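Local structure of universal stress protein MJ0577 (Methanocaldococcus jannaschii, 1MJH) at residues 26-31 with 123-128. The protein binds ATP together with a manganese ion and forms a homodimer of the universal stress protein family. Residues are numbered along the deposited sequence; the frame is centred on the assembly and turned at random.
Sequences KAFKTL and IIIMGS. With ATP (adenosine-5'-triphosphate), chain F.
Ile123 meets the ring of Phe28 with its CD1 methyl. Its chain is fully extended (chi1 -180°, chi2 170°), which carries CD1 out to the far end of the ring. Ile123 CD1 lies 3.7 Å from Phe28 CZ and equally near CE2, in an oblique approach. Ile125 points toward the 26-31 segment, as Ile123 does. Its CD1 makes a CH-pi contact over one face of the same ring, 3.9 Å from the centroid of the Phe28 ring and 17° off the ring normal. The methyl is shifted toward the CD1-CE1 side, with Phe28 CD1 3.7 Å from Ile125 CD1. No hydrogen bond joins the segments; the contact is apolar and buried. Met126 belongs to the ATP pocket, and its CE lies 3.5 Å from ATP O4'. Gly127 N donates to the ribose, well aligned to ATP O2' at 3.3 Å and weakly to O3'. In this Rossmann-like alpha/beta fold, strand 123-127 thus joins the hydrophobic core to the nucleotide site at its C-terminal end. It lies between parallel strands 7-11 and 154-157, whose Ile8 and Leu155 also touch Phe28. Phe28 lies beside the end of helix 16-27 on one side of the sheet, while Ile124 and Met126 pack against helix 141-149.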
# COMPACT_ATOMS: atom_id res chain seq x y z
N LYS B 26 -5.58 -12.11 -4.96
CA LYS B 26 -5.45 -13.21 -5.95
C LYS B 26 -4.25 -13.02 -6.84
O LYS B 26 -3.53 -13.99 -7.18
CB LYS B 26 -6.77 -13.35 -6.76
CG LYS B 26 -7.91 -13.80 -5.82
CD LYS B 26 -9.28 -13.76 -6.51
CE LYS B 26 -9.37 -14.61 -7.76
NZ LYS B 26 -10.71 -14.47 -8.44
N ALA B 27 -3.91 -11.77 -7.22
CA ALA B 27 -2.75 -11.54 -8.05
C ALA B 27 -1.42 -11.84 -7.41
O ALA B 27 -0.40 -12.00 -8.10
CB ALA B 27 -2.82 -10.11 -8.63
N PHE B 28 -1.38 -11.87 -6.07
CA PHE B 28 -0.13 -12.19 -5.37
C PHE B 28 0.16 -13.70 -5.44
O PHE B 28 1.21 -14.07 -4.95
CB PHE B 28 -0.20 -11.72 -3.93
CG PHE B 28 0.31 -10.33 -3.71
CD1 PHE B 28 -0.29 -9.24 -4.31
CD2 PHE B 28 1.44 -10.09 -2.93
CE1 PHE B 28 0.19 -7.96 -4.13
CE2 PHE B 28 1.92 -8.81 -2.76
CZ PHE B 28 1.31 -7.74 -3.36
N LYS B 29 -0.76 -14.54 -5.90
CA LYS B 29 -0.46 -15.98 -5.99
C LYS B 29 0.64 -16.29 -7.00
O LYS B 29 0.55 -15.77 -8.11
CB LYS B 29 -1.72 -16.74 -6.48
CG LYS B 29 -1.64 -18.25 -6.24
CD LYS B 29 -1.42 -18.52 -4.76
CE LYS B 29 -1.13 -19.97 -4.40
NZ LYS B 29 0.22 -20.40 -4.83
N THR B 30 1.64 -17.10 -6.69
CA THR B 30 2.61 -17.62 -7.62
C THR B 30 2.54 -19.16 -7.60
O THR B 30 1.56 -19.70 -7.07
CB THR B 30 4.07 -17.27 -7.30
OG1 THR B 30 4.45 -17.95 -6.08
CG2 THR B 30 4.25 -15.79 -7.02
N LEU B 31 3.62 -19.84 -7.97
CA LEU B 31 3.70 -21.29 -7.90
C LEU B 31 4.09 -21.77 -6.50
O LEU B 31 4.01 -22.97 -6.20
CB LEU B 31 4.76 -21.85 -8.87
CG LEU B 31 4.53 -21.50 -10.35
CD1 LEU B 31 5.73 -21.82 -11.22
CD2 LEU B 31 3.28 -22.21 -10.85
N ILE B 123 2.47 -8.69 4.46
CA ILE B 123 1.85 -7.53 3.78
C ILE B 123 0.38 -7.53 4.19
O ILE B 123 -0.17 -8.61 4.48
CB ILE B 123 2.01 -7.65 2.27
CG1 ILE B 123 1.37 -6.43 1.58
CG2 ILE B 123 1.41 -8.95 1.70
CD1 ILE B 123 1.74 -6.38 0.09
N ILE B 124 -0.22 -6.36 4.26
CA ILE B 124 -1.65 -6.22 4.46
C ILE B 124 -2.23 -5.69 3.14
O ILE B 124 -1.67 -4.69 2.65
CB ILE B 124 -1.95 -5.17 5.55
CG1 ILE B 124 -1.21 -5.64 6.87
CG2 ILE B 124 -3.44 -5.22 5.81
CD1 ILE B 124 -1.45 -4.66 7.98
N ILE B 125 -3.23 -6.33 2.56
CA ILE B 125 -3.82 -5.83 1.28
C ILE B 125 -5.26 -5.40 1.61
O ILE B 125 -6.07 -6.21 2.06
CB ILE B 125 -3.78 -6.94 0.23
CG1 ILE B 125 -2.32 -7.27 -0.16
CG2 ILE B 125 -4.52 -6.43 -1.03
CD1 ILE B 125 -2.19 -8.37 -1.22
N MET B 126 -5.62 -4.12 1.42
CA MET B 126 -6.94 -3.63 1.90
C MET B 126 -7.46 -2.57 0.96
O MET B 126 -6.67 -2.00 0.20
CB MET B 126 -6.87 -3.17 3.40
CG MET B 126 -6.00 -1.88 3.59
SD MET B 126 -5.47 -1.58 5.39
CE MET B 126 -7.14 -1.53 6.08
N GLY B 127 -8.77 -2.24 1.10
CA GLY B 127 -9.28 -1.15 0.24
C GLY B 127 -8.93 0.20 0.84
O GLY B 127 -8.61 0.35 2.02
N SER B 128 -9.03 1.25 -0.03
CA SER B 128 -8.89 2.62 0.46
C SER B 128 -10.13 3.09 1.21
O SER B 128 -10.07 4.01 2.05
CB SER B 128 -8.64 3.58 -0.70
OG SER B 128 -9.77 3.56 -1.59
PG ATP F . -15.06 5.04 7.60
O1G ATP F . -13.90 5.81 8.12
O2G ATP F . -15.13 3.80 8.29
O3G ATP F . -16.32 5.78 7.68
PB ATP F . -14.89 3.74 4.96
O1B ATP F . -15.23 4.33 3.65
O2B ATP F . -15.91 2.77 5.37
O3B ATP F . -14.69 4.88 6.02
PA ATP F . -12.61 2.00 5.77
O1A ATP F . -11.44 2.71 6.23
O2A ATP F . -13.45 1.40 6.75
O3A ATP F . -13.47 3.04 4.83
O5' ATP F . -12.39 0.85 4.71
C5' ATP F . -11.04 0.66 4.22
C4' ATP F . -10.72 -0.83 4.22
O4' ATP F . -10.57 -1.25 5.63
C3' ATP F . -11.78 -1.77 3.68
O3' ATP F . -11.79 -1.85 2.25
C2' ATP F . -11.36 -3.09 4.37
O2' ATP F . -10.24 -3.65 3.66
C1' ATP F . -10.95 -2.57 5.77
N9 ATP F . -12.01 -2.68 6.77
C8 ATP F . -12.90 -1.76 7.19
N7 ATP F . -13.67 -2.16 8.17
C5 ATP F . -13.32 -3.41 8.37
C6 ATP F . -13.80 -4.35 9.28
N6 ATP F . -14.79 -4.04 10.11
N1 ATP F . -13.23 -5.55 9.25
C2 ATP F . -12.20 -5.84 8.40
N3 ATP F . -11.66 -5.00 7.50
C4 ATP F . -12.32 -3.82 7.55